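Local coordinates for protein-tyrosine-phosphatase PTP1 (Arabidopsis thaliana, PDB 6KRW), which dephosphorylates phosphotyrosine in proteins, acting on the MAP kinase MPK6 and, in vitro, MPK4, and helps to restrain salicylic acid and camalexin production in plant defence, at residues A[71-76]-A[275-280]; A[104-109]-A[250-255]; A[128-133]-A[228-233]; A[211-216]-A[288-293]. All blocks are in the same frame, centred on the assembly; numbering follows the deposited sequence. Where two conformers were deposited one is given.

Contact 1 (A[71-76]-A[275-280])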
loop_
_atom_site.group_PDB
_atom_site.type_symbol
_atom_site.label_atom_id
_atom_site.label_comp_id
_atom_site.label_asym_id
_atom_site.label_seq_id
_atom_site.Cartn_x
_atom_site.Cartn_y
_atom_site.Cartn_z
ATOM N N PHE A 71 7.791 12.964 0.845
ATOM C CA PHE A 71 8.830 13.836 0.242
ATOM C C PHE A 71 8.214 14.713 -0.827
ATOM O O PHE A 71 7.324 14.289 -1.596
ATOM C CB PHE A 71 9.915 12.948 -0.356
ATOM C CG PHE A 71 10.562 12.001 0.606
ATOM C CD1 PHE A 71 11.046 12.439 1.835
ATOM C CD2 PHE A 71 10.749 10.670 0.282
ATOM C CE1 PHE A 71 11.655 11.556 2.713
ATOM C CE2 PHE A 71 11.345 9.778 1.159
ATOM C CZ PHE A 71 11.796 10.222 2.372
ATOM N N ASP A 72 8.732 15.928 -0.962
ATOM C CA ASP A 72 8.302 16.815 -2.062
ATOM C C ASP A 72 8.487 16.136 -3.417
ATOM O O ASP A 72 7.641 16.351 -4.310
ATOM C CB ASP A 72 9.088 18.122 -2.035
ATOM C CG ASP A 72 8.834 18.992 -0.823
ATOM O OD1 ASP A 72 7.719 18.954 -0.278
ATOM O OD2 ASP A 72 9.728 19.764 -0.423
ATOM N N LYS A 73 9.558 15.343 -3.580
ATOM C CA LYS A 73 9.930 14.863 -4.930
ATOM C C LYS A 73 8.868 13.918 -5.510
ATOM O O LYS A 73 8.773 13.826 -6.714
ATOM C CB LYS A 73 11.287 14.173 -4.902
ATOM C CG LYS A 73 11.349 12.886 -4.116
ATOM C CD LYS A 73 12.713 12.201 -4.133
ATOM C CE LYS A 73 12.693 10.893 -3.351
ATOM N NZ LYS A 73 11.712 9.938 -3.923
ATOM N N ASN A 74 8.093 13.230 -4.645
ATOM C CA ASN A 74 7.166 12.194 -5.180
ATOM C C ASN A 74 5.830 12.245 -4.458
ATOM O O ASN A 74 5.108 11.236 -4.592
ATOM C CB ASN A 74 7.776 10.803 -5.137
ATOM C CG ASN A 74 7.901 10.286 -3.713
ATOM O OD1 ASN A 74 8.194 11.067 -2.800
ATOM N ND2 ASN A 74 7.704 8.973 -3.529
ATOM N N ARG A 75 5.476 13.312 -3.799
ATOM C CA ARG A 75 4.156 13.417 -3.152
ATOM C C ARG A 75 3.104 13.454 -4.247
ATOM O O ARG A 75 3.337 13.935 -5.375
ATOM C CB ARG A 75 4.057 14.637 -2.254
ATOM C CG ARG A 75 4.113 15.981 -2.960
ATOM C CD ARG A 75 4.153 17.130 -1.983
ATOM N NE ARG A 75 4.085 18.393 -2.706
ATOM C CZ ARG A 75 3.003 19.045 -3.039
ATOM N NH1 ARG A 75 1.792 18.594 -2.678
ATOM N NH2 ARG A 75 3.112 20.155 -3.757
ATOM N N ILE A 76 1.928 12.925 -3.940
ATOM C CA ILE A 76 0.778 13.044 -4.846
ATOM C C ILE A 76 0.139 14.415 -4.672
ATOM O O ILE A 76 -0.161 14.821 -3.554
ATOM C CB ILE A 76 -0.251 11.927 -4.564
ATOM C CG1 ILE A 76 0.394 10.543 -4.628
ATOM C CG2 ILE A 76 -1.439 12.048 -5.510
ATOM C CD1 ILE A 76 1.009 10.169 -5.977
ATOM N N ARG A 275 12.101 3.147 0.943
ATOM C CA ARG A 275 12.410 4.194 1.946
ATOM C C ARG A 275 12.883 5.507 1.283
ATOM O O ARG A 275 12.618 6.547 1.832
ATOM C CB ARG A 275 13.374 3.645 2.993
ATOM C CG ARG A 275 12.711 2.663 3.941
ATOM C CD ARG A 275 13.731 1.983 4.803
ATOM N NE ARG A 275 13.053 1.215 5.831
ATOM C CZ ARG A 275 13.584 0.853 6.975
ATOM N NH1 ARG A 275 14.806 1.213 7.313
ATOM N NH2 ARG A 275 12.895 0.141 7.851
ATOM N N LYS A 276 13.462 5.420 0.085
ATOM C CA LYS A 276 13.806 6.642 -0.682
ATOM C C LYS A 276 12.539 7.273 -1.241
ATOM O O LYS A 276 12.555 8.442 -1.651
ATOM C CB LYS A 276 14.809 6.294 -1.779
ATOM C CG LYS A 276 16.198 5.935 -1.277
ATOM C CD LYS A 276 17.297 6.136 -2.288
ATOM C CE LYS A 276 17.000 5.588 -3.672
ATOM N NZ LYS A 276 18.257 5.260 -4.401
ATOM N N GLN A 277 11.406 6.526 -1.196
ATOM C CA GLN A 277 10.117 7.020 -1.722
ATOM C C GLN A 277 9.098 7.351 -0.619
ATOM O O GLN A 277 8.202 8.137 -0.899
ATOM C CB GLN A 277 9.547 6.019 -2.737
ATOM C CG GLN A 277 10.498 5.854 -3.938
ATOM C CD GLN A 277 10.027 4.895 -5.004
ATOM O OE1 GLN A 277 8.903 4.425 -4.983
ATOM N NE2 GLN A 277 10.825 4.657 -6.024
ATOM N N ARG A 278 9.276 6.809 0.573
ATOM C CA ARG A 278 8.418 7.213 1.714
ATOM C C ARG A 278 9.174 6.803 2.975
ATOM O O ARG A 278 9.556 5.628 3.109
ATOM C CB ARG A 278 7.004 6.601 1.659
ATOM C CG ARG A 278 6.073 7.190 2.701
ATOM C CD ARG A 278 4.655 6.658 2.418
ATOM N NE ARG A 278 3.646 6.985 3.432
ATOM C CZ ARG A 278 3.022 8.137 3.575
ATOM N NH1 ARG A 278 3.276 9.159 2.764
ATOM N NH2 ARG A 278 2.112 8.300 4.529
ATOM N N ILE A 279 9.386 7.756 3.863
ATOM C CA ILE A 279 10.226 7.515 5.055
ATOM C C ILE A 279 9.683 6.325 5.851
ATOM O O ILE A 279 8.446 6.267 6.111
ATOM C CB ILE A 279 10.358 8.782 5.913
ATOM C CG1 ILE A 279 11.416 8.576 6.997
ATOM C CG2 ILE A 279 9.010 9.240 6.444
ATOM C CD1 ILE A 279 11.841 9.819 7.713
ATOM N N GLY A 280 10.568 5.414 6.207
ATOM C CA GLY A 280 10.247 4.386 7.221
ATOM C C GLY A 280 9.437 3.214 6.692
ATOM O O GLY A 280 8.925 2.421 7.516
HETATM O O HOH W 1 7.105 10.508 -0.395
#
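The side-chain amide of N74 meets the backbone carbonyl of Q277 in a short, straight hydrogen bond, 2.8 Å from ND2 to O with an angle of 168° at the hydrogen. The donor lies in the carbonyl plane on a lone pair of Q277 O, and that oxygen lies nearly in the plane of the amide. The same Q277 O also accepts from a water, 2.7 Å away, that donates its other proton to N74 OD1 and accepts from F71 N. The water thus bridges two acceptors, N74 OD1 and Q277 O, that could not bond directly. The second proton of N74 ND2 serves L94 O, fixing the rotation of the amide. K73 adds a weaker, more exposed link: its chain runs extended until a bend at chi4 (60°) turns NZ to 2.8 Å from K276 O. Residues 72-76 belong to the DxxRVxL motif of classical tyrosine phosphatases, with isoleucine in the valine position, and here they meet the stretch that runs from helix 267-277 toward the glutamine-bearing loop of Q283. R278 of this stretch reaches away to A239 O of the phosphate-binding loop, as well as to S93 and N91. Next to the polar cluster the ring of F71 packs against backbone atoms: R275 O lies in its plane at the edge, 3.5 Å from CE2, while K276 O stands oblique to it, 3.3 Å from CE2. Farther round the ring, CZ rests 4.1 Å from I279 CB, and L47 touches both of these side chains.

Contact 2 (A[104-109]-A[250-255])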
loop_
_atom_site.group_PDB
_atom_site.type_symbol
_atom_site.label_atom_id
_atom_site.label_comp_id
_atom_site.label_asym_id
_atom_site.label_seq_id
_atom_site.Cartn_x
_atom_site.Cartn_y
_atom_site.Cartn_z
ATOM N N SER A 104 2.715 -3.210 -10.851
ATOM C CA SER A 104 1.847 -2.176 -10.256
ATOM C C SER A 104 2.691 -1.050 -9.655
ATOM O O SER A 104 3.774 -1.315 -9.080
ATOM C CB SER A 104 0.967 -2.727 -9.176
ATOM O OG SER A 104 0.236 -3.878 -9.634
ATOM N N GLN A 105 2.126 0.142 -9.708
ATOM C CA GLN A 105 2.597 1.258 -8.884
ATOM C C GLN A 105 1.586 1.450 -7.758
ATOM O O GLN A 105 0.378 1.066 -7.926
ATOM C CB GLN A 105 2.812 2.504 -9.735
ATOM C CG GLN A 105 1.568 3.138 -10.283
ATOM C CD GLN A 105 1.854 4.250 -11.265
ATOM O OE1 GLN A 105 2.923 4.901 -11.215
ATOM N NE2 GLN A 105 0.883 4.503 -12.138
ATOM N N PHE A 106 2.051 1.981 -6.659
ATOM C CA PHE A 106 1.211 2.213 -5.470
ATOM C C PHE A 106 1.181 3.674 -5.097
ATOM O O PHE A 106 2.139 4.427 -5.325
ATOM C CB PHE A 106 1.684 1.413 -4.263
ATOM C CG PHE A 106 2.060 -0.003 -4.569
ATOM C CD1 PHE A 106 3.352 -0.347 -4.914
ATOM C CD2 PHE A 106 1.117 -1.022 -4.486
ATOM C CE1 PHE A 106 3.712 -1.646 -5.199
ATOM C CE2 PHE A 106 1.476 -2.334 -4.743
ATOM C CZ PHE A 106 2.768 -2.659 -5.101
ATOM N N ILE A 107 0.114 4.079 -4.456
ATOM C CA ILE A 107 0.050 5.282 -3.617
ATOM C C ILE A 107 0.021 4.856 -2.166
ATOM O O ILE A 107 -0.997 4.255 -1.733
ATOM C CB ILE A 107 -1.082 6.224 -4.002
ATOM C CG1 ILE A 107 -0.847 6.805 -5.397
ATOM C CG2 ILE A 107 -1.236 7.316 -2.972
ATOM C CD1 ILE A 107 -2.023 7.597 -5.918
ATOM N N ALA A 108 1.103 5.076 -1.448
ATOM C CA ALA A 108 1.179 4.797 -0.003
ATOM C C ALA A 108 0.693 6.024 0.720
ATOM O O ALA A 108 1.237 7.118 0.489
ATOM C CB ALA A 108 2.567 4.401 0.406
ATOM N N THR A 109 -0.349 5.886 1.542
ATOM C CA THR A 109 -0.956 7.069 2.167
ATOM C C THR A 109 -1.380 6.738 3.601
ATOM O O THR A 109 -1.429 5.559 3.956
ATOM C CB THR A 109 -2.093 7.590 1.280
ATOM O OG1 THR A 109 -2.568 8.821 1.796
ATOM C CG2 THR A 109 -3.244 6.611 1.188
ATOM N N ILE A 250 5.773 -7.221 -0.565
ATOM C CA ILE A 250 5.386 -8.590 -1.010
ATOM C C ILE A 250 4.839 -8.517 -2.435
ATOM O O ILE A 250 5.273 -9.295 -3.316
ATOM C CB ILE A 250 4.373 -9.183 -0.015
ATOM C CG1 ILE A 250 4.978 -9.326 1.386
ATOM C CG2 ILE A 250 3.798 -10.500 -0.559
ATOM C CD1 ILE A 250 3.932 -9.469 2.514
ATOM N N HIS A 251 3.905 -7.613 -2.668
ATOM C CA HIS A 251 3.248 -7.465 -3.986
ATOM C C HIS A 251 4.282 -7.130 -5.062
ATOM O O HIS A 251 4.328 -7.772 -6.121
ATOM C CB HIS A 251 2.167 -6.405 -3.831
ATOM C CG HIS A 251 1.342 -6.123 -5.028
ATOM N ND1 HIS A 251 -0.032 -6.082 -4.946
ATOM C CD2 HIS A 251 1.649 -5.834 -6.310
ATOM C CE1 HIS A 251 -0.525 -5.750 -6.127
ATOM N NE2 HIS A 251 0.475 -5.621 -6.983
ATOM N N ASN A 252 5.132 -6.168 -4.755
ATOM C CA ASN A 252 6.123 -5.699 -5.743
ATOM C C ASN A 252 7.153 -6.793 -6.028
ATOM O O ASN A 252 7.553 -6.992 -7.202
ATOM C CB ASN A 252 6.789 -4.465 -5.161
ATOM C CG ASN A 252 7.796 -3.818 -6.099
ATOM O OD1 ASN A 252 8.999 -3.822 -5.791
ATOM N ND2 ASN A 252 7.305 -3.288 -7.204
ATOM N N THR A 253 7.598 -7.509 -4.998
ATOM C CA THR A 253 8.632 -8.537 -5.192
ATOM C C THR A 253 8.090 -9.624 -6.113
ATOM O O THR A 253 8.790 -10.076 -7.031
ATOM C CB THR A 253 9.114 -9.097 -3.854
ATOM O OG1 THR A 253 9.732 -8.024 -3.113
ATOM C CG2 THR A 253 10.075 -10.247 -4.048
ATOM N N ILE A 254 6.906 -10.149 -5.785
ATOM C CA ILE A 254 6.330 -11.241 -6.614
ATOM C C ILE A 254 6.152 -10.775 -8.062
ATOM O O ILE A 254 6.558 -11.512 -8.972
ATOM C CB ILE A 254 5.031 -11.749 -5.972
ATOM C CG1 ILE A 254 5.325 -12.412 -4.626
ATOM C CG2 ILE A 254 4.271 -12.647 -6.937
ATOM C CD1 ILE A 254 6.063 -13.710 -4.700
ATOM N N GLN A 255 5.592 -9.583 -8.274
ATOM C CA GLN A 255 5.386 -9.101 -9.665
ATOM C C GLN A 255 6.722 -8.999 -10.388
ATOM O O GLN A 255 6.783 -9.308 -11.589
ATOM C CB GLN A 255 4.673 -7.765 -9.664
ATOM C CG GLN A 255 3.205 -7.901 -9.349
ATOM C CD GLN A 255 2.428 -6.634 -9.567
ATOM O OE1 GLN A 255 2.940 -5.540 -9.318
ATOM N NE2 GLN A 255 1.181 -6.775 -10.016
HETATM O O HOH W 2 4.484 -3.724 -7.821
#
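F106 drives the edge of its ring into one face of the H251 imidazole, a T-shaped pair with centroids 5.0 Å apart and planes at 84°. F106 CE2 sits over the centre of the imidazole, 3.8 Å above its plane, while F106 CZ lies 3.6 Å from H251 CD2. The edge of the imidazole is left to polar company: Q255 OE1 lies in its plane and S104 OG near it. Such packing illustrates the alpha/beta core of a classical tyrosine phosphatase, in which helix 242-259, running on from the phosphate-binding loop, lies against the central sheet, here at strand 106-109 and the residues just before it. With CG of H251 anti to the backbone N (chi1 -178°), its ring reaches toward the sheet, where it also touches I233, and Y247 OH binds ND1 and so limits rotation of the ring. N252 contributes its CB, 4.2 Å from F106 CE1 at the phenyl edge, while its OD1 binds R256. One turn on from H251, the Q255 amide grips S104 twice: OE1 receives the backbone N at 2.8 Å, the donor tilted out of the carbonyl plane, and NE2 gives a longer bond of 3.1 Å to OG, which lies close to the amide plane. Between the two segments a water donates to S104 O and to Q255 OE1, and accepts from N252 ND2 at 2.9 Å.

Contact 3 (A[128-133]-A[228-233])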
loop_
_atom_site.group_PDB
_atom_site.type_symbol
_atom_site.label_atom_id
_atom_site.label_comp_id
_atom_site.label_asym_id
_atom_site.label_seq_id
_atom_site.Cartn_x
_atom_site.Cartn_y
_atom_site.Cartn_z
ATOM N N HIS A 128 -7.440 8.038 -10.788
ATOM C CA HIS A 128 -8.254 6.872 -11.268
ATOM C C HIS A 128 -7.735 5.558 -10.664
ATOM O O HIS A 128 -7.471 4.581 -11.399
ATOM C CB HIS A 128 -8.351 6.845 -12.802
ATOM C CG HIS A 128 -7.061 6.874 -13.545
ATOM N ND1 HIS A 128 -6.307 5.742 -13.743
ATOM C CD2 HIS A 128 -6.357 7.896 -14.083
ATOM C CE1 HIS A 128 -5.187 6.062 -14.379
ATOM N NE2 HIS A 128 -5.212 7.367 -14.625
ATOM N N CYS A 129 -7.614 5.530 -9.342
ATOM C CA CYS A 129 -7.100 4.340 -8.616
ATOM C C CYS A 129 -8.161 3.254 -8.634
ATOM O O CYS A 129 -9.253 3.510 -8.176
ATOM C CB CYS A 129 -6.772 4.674 -7.171
ATOM S SG CYS A 129 -5.489 5.946 -7.038
ATOM N N PRO A 130 -7.883 2.050 -9.175
ATOM C CA PRO A 130 -8.913 1.008 -9.231
ATOM C C PRO A 130 -9.130 0.240 -7.917
ATOM O O PRO A 130 -10.177 -0.429 -7.779
ATOM C CB PRO A 130 -8.371 0.080 -10.322
ATOM C CG PRO A 130 -6.876 0.217 -10.210
ATOM C CD PRO A 130 -6.681 1.697 -9.948
ATOM N N ILE A 131 -8.167 0.325 -6.995
ATOM C CA ILE A 131 -8.098 -0.541 -5.782
ATOM C C ILE A 131 -7.698 0.335 -4.611
ATOM O O ILE A 131 -6.748 1.110 -4.750
ATOM C CB ILE A 131 -7.073 -1.681 -5.960
ATOM C CG1 ILE A 131 -7.402 -2.566 -7.167
ATOM C CG2 ILE A 131 -6.904 -2.490 -4.676
ATOM C CD1 ILE A 131 -8.637 -3.358 -7.063
ATOM N N ILE A 132 -8.279 0.091 -3.462
ATOM C CA ILE A 132 -7.808 0.529 -2.138
ATOM C C ILE A 132 -7.570 -0.695 -1.269
ATOM O O ILE A 132 -8.497 -1.483 -1.076
ATOM C CB ILE A 132 -8.778 1.494 -1.471
ATOM C CG1 ILE A 132 -9.009 2.743 -2.311
ATOM C CG2 ILE A 132 -8.309 1.825 -0.083
ATOM C CD1 ILE A 132 -10.227 3.558 -1.884
ATOM N N VAL A 133 -6.369 -0.833 -0.760
ATOM C CA VAL A 133 -5.951 -1.846 0.224
ATOM C C VAL A 133 -5.844 -1.159 1.562
ATOM O O VAL A 133 -4.964 -0.283 1.748
ATOM C CB VAL A 133 -4.678 -2.592 -0.170
ATOM C CG1 VAL A 133 -4.280 -3.601 0.872
ATOM C CG2 VAL A 133 -4.792 -3.197 -1.551
ATOM N N PRO A 228 -1.798 -3.161 -14.188
ATOM C CA PRO A 228 -1.131 -1.960 -13.683
ATOM C C PRO A 228 -1.495 -0.669 -14.431
ATOM O O PRO A 228 -1.528 0.379 -13.820
ATOM C CB PRO A 228 0.345 -2.310 -13.871
ATOM C CG PRO A 228 0.373 -3.799 -13.658
ATOM C CD PRO A 228 -0.869 -4.299 -14.343
ATOM N N SER A 229 -1.830 -0.772 -15.715
ATOM C CA SER A 229 -2.172 0.423 -16.527
ATOM C C SER A 229 -3.514 1.035 -16.100
ATOM O O SER A 229 -3.806 2.143 -16.549
ATOM C CB SER A 229 -2.180 0.082 -17.985
ATOM O OG SER A 229 -3.184 -0.875 -18.270
ATOM N N LEU A 230 -4.304 0.355 -15.270
ATOM C CA LEU A 230 -5.616 0.923 -14.834
ATOM C C LEU A 230 -5.380 2.084 -13.868
ATOM O O LEU A 230 -6.245 2.963 -13.763
ATOM C CB LEU A 230 -6.448 -0.145 -14.125
ATOM C CG LEU A 230 -7.639 -0.725 -14.861
ATOM C CD1 LEU A 230 -7.206 -1.355 -16.172
ATOM C CD2 LEU A 230 -8.305 -1.732 -13.934
ATOM N N GLY A 231 -4.266 2.051 -13.147
ATOM C CA GLY A 231 -3.919 3.160 -12.249
ATOM C C GLY A 231 -3.222 2.649 -11.004
ATOM O O GLY A 231 -3.084 1.444 -10.803
ATOM N N PRO A 232 -2.702 3.563 -10.164
ATOM C CA PRO A 232 -2.028 3.174 -8.938
ATOM C C PRO A 232 -2.976 2.446 -7.974
ATOM O O PRO A 232 -4.132 2.769 -7.890
ATOM C CB PRO A 232 -1.529 4.494 -8.324
ATOM C CG PRO A 232 -1.635 5.511 -9.436
ATOM C CD PRO A 232 -2.773 5.020 -10.323
ATOM N N ILE A 233 -2.422 1.477 -7.260
ATOM C CA ILE A 233 -3.119 0.801 -6.132
ATOM C C ILE A 233 -2.876 1.613 -4.872
ATOM O O ILE A 233 -1.720 1.788 -4.483
ATOM C CB ILE A 233 -2.626 -0.640 -5.960
ATOM C CG1 ILE A 233 -2.992 -1.479 -7.179
ATOM C CG2 ILE A 233 -3.123 -1.235 -4.655
ATOM C CD1 ILE A 233 -2.339 -2.819 -7.195
#
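C129 and P130 pack tightly on G231 and P232 in the buried part of this contact, whereas H128 and L230 make its solvent side. C129 CB lies 3.3 Å from P232 O, and P130 CD leans on the same P232 O at 3.4 Å. This carbonyl is buried without a conventional partner in the model; a CH...O contact from C129 CA to P232 O, also 3.4 Å, may compensate only slightly. Ordinary apolar packing continues the buried side. I131 and I233 lie side by side and point the same way, their CG2 methyls 4.0 Å apart in the modelled conformer of I233, and V133 CG2 meets that same I233 methyl.

The solvent side has one hydrogen bond. H128 closes helix 117-126 in a Schellman motif with positive phi, and its ring, held at a chi1 of 54°, passes ND1 to L230 O at 2.8 Å; the bond is bent, 144° at the hydrogen, though the oxygen lies close to the ring plane. Beside it P130 CG touches L230 CB at 4.0 Å. The two segments run in similar directions, 36° apart, into the central sheet, where I131 and V133 both bond to I234: strand 131-134 lies between strand 194-200 and strand 233-236, and the latter, flanked in turn by strand 106-109, leads to the catalytic C237.

Contact 4 (A[211-216]-A[288-293])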
loop_
_atom_site.group_PDB
_atom_site.type_symbol
_atom_site.label_atom_id
_atom_site.label_comp_id
_atom_site.label_asym_id
_atom_site.label_seq_id
_atom_site.Cartn_x
_atom_site.Cartn_y
_atom_site.Cartn_z
ATOM N N LYS A 211 -0.838 -13.521 12.266
ATOM C CA LYS A 211 -0.404 -14.846 12.783
ATOM C C LYS A 211 0.023 -15.770 11.632
ATOM O O LYS A 211 0.794 -16.700 11.912
ATOM C CB LYS A 211 -1.518 -15.449 13.646
ATOM C CG LYS A 211 -2.091 -14.469 14.663
ATOM C CD LYS A 211 -1.047 -13.848 15.577
ATOM C CE LYS A 211 -1.412 -12.456 16.056
ATOM N NZ LYS A 211 -1.132 -11.409 15.037
ATOM N N ASP A 212 -0.469 -15.551 10.406
ATOM C CA ASP A 212 -0.047 -16.379 9.245
ATOM C C ASP A 212 -0.060 -15.489 7.995
ATOM O O ASP A 212 -0.434 -14.339 8.104
ATOM C CB ASP A 212 -0.906 -17.644 9.150
ATOM C CG ASP A 212 -2.359 -17.355 8.850
ATOM O OD1 ASP A 212 -2.646 -16.687 7.832
ATOM O OD2 ASP A 212 -3.200 -17.869 9.605
ATOM N N THR A 213 0.281 -16.025 6.836
ATOM C CA THR A 213 0.431 -15.186 5.618
ATOM C C THR A 213 -0.778 -15.326 4.694
ATOM O O THR A 213 -0.767 -14.764 3.600
ATOM C CB THR A 213 1.694 -15.561 4.835
ATOM O OG1 THR A 213 1.588 -16.907 4.356
ATOM C CG2 THR A 213 2.935 -15.388 5.681
ATOM N N VAL A 214 -1.805 -16.071 5.115
ATOM C CA VAL A 214 -2.846 -16.484 4.141
ATOM C C VAL A 214 -3.683 -15.279 3.701
ATOM O O VAL A 214 -3.946 -15.173 2.485
ATOM C CB VAL A 214 -3.700 -17.606 4.751
ATOM C CG1 VAL A 214 -4.806 -18.025 3.800
ATOM C CG2 VAL A 214 -2.844 -18.799 5.133
ATOM N N ALA A 215 -4.152 -14.447 4.637
ATOM C CA ALA A 215 -5.053 -13.329 4.256
ATOM C C ALA A 215 -4.267 -12.320 3.400
ATOM O O ALA A 215 -4.755 -11.872 2.350
ATOM C CB ALA A 215 -5.595 -12.670 5.491
ATOM N N VAL A 216 -3.040 -12.025 3.797
ATOM C CA VAL A 216 -2.259 -11.031 3.004
ATOM C C VAL A 216 -1.997 -11.576 1.597
ATOM O O VAL A 216 -2.142 -10.822 0.607
ATOM C CB VAL A 216 -0.976 -10.678 3.757
ATOM C CG1 VAL A 216 -0.080 -9.846 2.855
ATOM C CG2 VAL A 216 -1.277 -9.894 5.005
ATOM N N TYR A 288 9.665 -7.276 8.568
ATOM C CA TYR A 288 10.637 -7.660 7.529
ATOM C C TYR A 288 10.660 -9.176 7.377
ATOM O O TYR A 288 10.648 -9.676 6.277
ATOM C CB TYR A 288 11.995 -7.049 7.900
ATOM C CG TYR A 288 13.018 -7.144 6.805
ATOM C CD1 TYR A 288 12.906 -6.349 5.675
ATOM C CD2 TYR A 288 14.062 -8.036 6.878
ATOM C CE1 TYR A 288 13.830 -6.430 4.652
ATOM C CE2 TYR A 288 15.011 -8.103 5.868
ATOM C CZ TYR A 288 14.862 -7.332 4.731
ATOM O OH TYR A 288 15.792 -7.375 3.711
ATOM N N PHE A 289 10.638 -9.895 8.493
ATOM C CA PHE A 289 10.557 -11.382 8.453
ATOM C C PHE A 289 9.252 -11.802 7.768
ATOM O O PHE A 289 9.247 -12.762 6.980
ATOM C CB PHE A 289 10.667 -11.985 9.859
ATOM C CG PHE A 289 12.080 -12.323 10.247
ATOM C CD1 PHE A 289 12.621 -13.565 9.949
ATOM C CD2 PHE A 289 12.870 -11.403 10.908
ATOM C CE1 PHE A 289 13.916 -13.878 10.317
ATOM C CE2 PHE A 289 14.185 -11.712 11.245
ATOM C CZ PHE A 289 14.698 -12.953 10.969
ATOM N N PHE A 290 8.162 -11.109 8.074
ATOM C CA PHE A 290 6.844 -11.462 7.482
ATOM C C PHE A 290 6.904 -11.307 5.959
ATOM O O PHE A 290 6.329 -12.109 5.244
ATOM C CB PHE A 290 5.741 -10.627 8.124
ATOM C CG PHE A 290 4.351 -10.954 7.644
ATOM C CD1 PHE A 290 3.649 -12.028 8.177
ATOM C CD2 PHE A 290 3.734 -10.203 6.665
ATOM C CE1 PHE A 290 2.371 -12.328 7.722
ATOM C CE2 PHE A 290 2.458 -10.501 6.212
ATOM C CZ PHE A 290 1.770 -11.575 6.751
ATOM N N CYS A 291 7.630 -10.282 5.466
ATOM C CA CYS A 291 7.825 -10.108 4.005
ATOM C C CYS A 291 8.433 -11.389 3.440
ATOM O O CYS A 291 7.951 -11.916 2.469
ATOM C CB CYS A 291 8.828 -9.002 3.668
ATOM S SG CYS A 291 8.247 -7.323 3.935
ATOM N N TYR A 292 9.518 -11.863 4.056
ATOM C CA TYR A 292 10.212 -13.066 3.542
ATOM C C TYR A 292 9.259 -14.267 3.582
ATOM O O TYR A 292 9.169 -14.998 2.608
ATOM C CB TYR A 292 11.451 -13.367 4.369
ATOM C CG TYR A 292 12.715 -12.734 3.842
ATOM C CD1 TYR A 292 13.415 -13.348 2.827
ATOM C CD2 TYR A 292 13.210 -11.556 4.367
ATOM C CE1 TYR A 292 14.574 -12.805 2.321
ATOM C CE2 TYR A 292 14.382 -11.003 3.875
ATOM C CZ TYR A 292 15.054 -11.629 2.852
ATOM O OH TYR A 292 16.221 -11.122 2.311
ATOM N N ASN A 293 8.546 -14.437 4.697
ATOM C CA ASN A 293 7.664 -15.620 4.863
ATOM C C ASN A 293 6.553 -15.561 3.820
ATOM O O ASN A 293 6.260 -16.602 3.213
ATOM C CB ASN A 293 7.131 -15.663 6.289
ATOM C CG ASN A 293 8.179 -16.112 7.278
ATOM O OD1 ASN A 293 8.967 -16.990 6.980
ATOM N ND2 ASN A 293 8.154 -15.568 8.478
#
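T213 divides its two branches between polar and apolar partners: OG1 is gripped by D297 OD2 and R217 NE, while CG2 lies 3.7 Å from CE1 of the F290 ring. A chi1 of 64° tucks OG1 between N and C of its own backbone, which leaves the methyl to face the aromatic side, where it also comes 4.2 Å from N293 CB. The T213 and F290 side chains run antiparallel, and CG2 stands oblique to the ring. D212 contributes at both its ends. Its carbonyl O meets the edge of the F290 ring in plane, 3.5 Å from CE1, and its carboxylate accepts from V214 N in a capping bond of 2.9 Å, with OD1 met on the anti side. The start of helix 214-223 is thereby secured just where the phenylalanine packs. One turn on, V216 comes from the direction opposite to F290 and places CG2 near the ring plane, 3.9 Å from CZ. F290 closes the QTxxQYxF motif of classical tyrosine phosphatases, which opens with Q283, a probable substrate-binding residue. Its ring also meets W204 and touches P210, both in the WPD-loop region that includes D206, inferred to bind substrate. The contact therefore joins the segment leaving that loop to helix 285-303. Helix 242-259 borders both partners: T246 touches F290, and Y247 and I250 touch V216, while helices 27-39 and 267-277 pack on other residues of 288-293.

Overall arrangement
The four contacts show how chemistry follows depth in one alpha/beta domain. Contact 2 lies nearest the centre, and there a ring pair and a doubly held serine are wholly buried. Contact 3 reaches the same sheet through the adjoining strand, bonded to Q105 and I107 of contact 2, but trades polar links for aliphatic packing and runs out to an exposed edge. Contact 1, partly buried, is the most polar, its bonds converging on backbone carbonyls, with K73 at the exposed margin; it touches contact 2 through R278 and I76. Contact 4, largely buried and across the centre from contact 3, packs the loop and start of helix 214-223 on helix 285-303, mostly by apolar contacts, and meets contact 2 at I250.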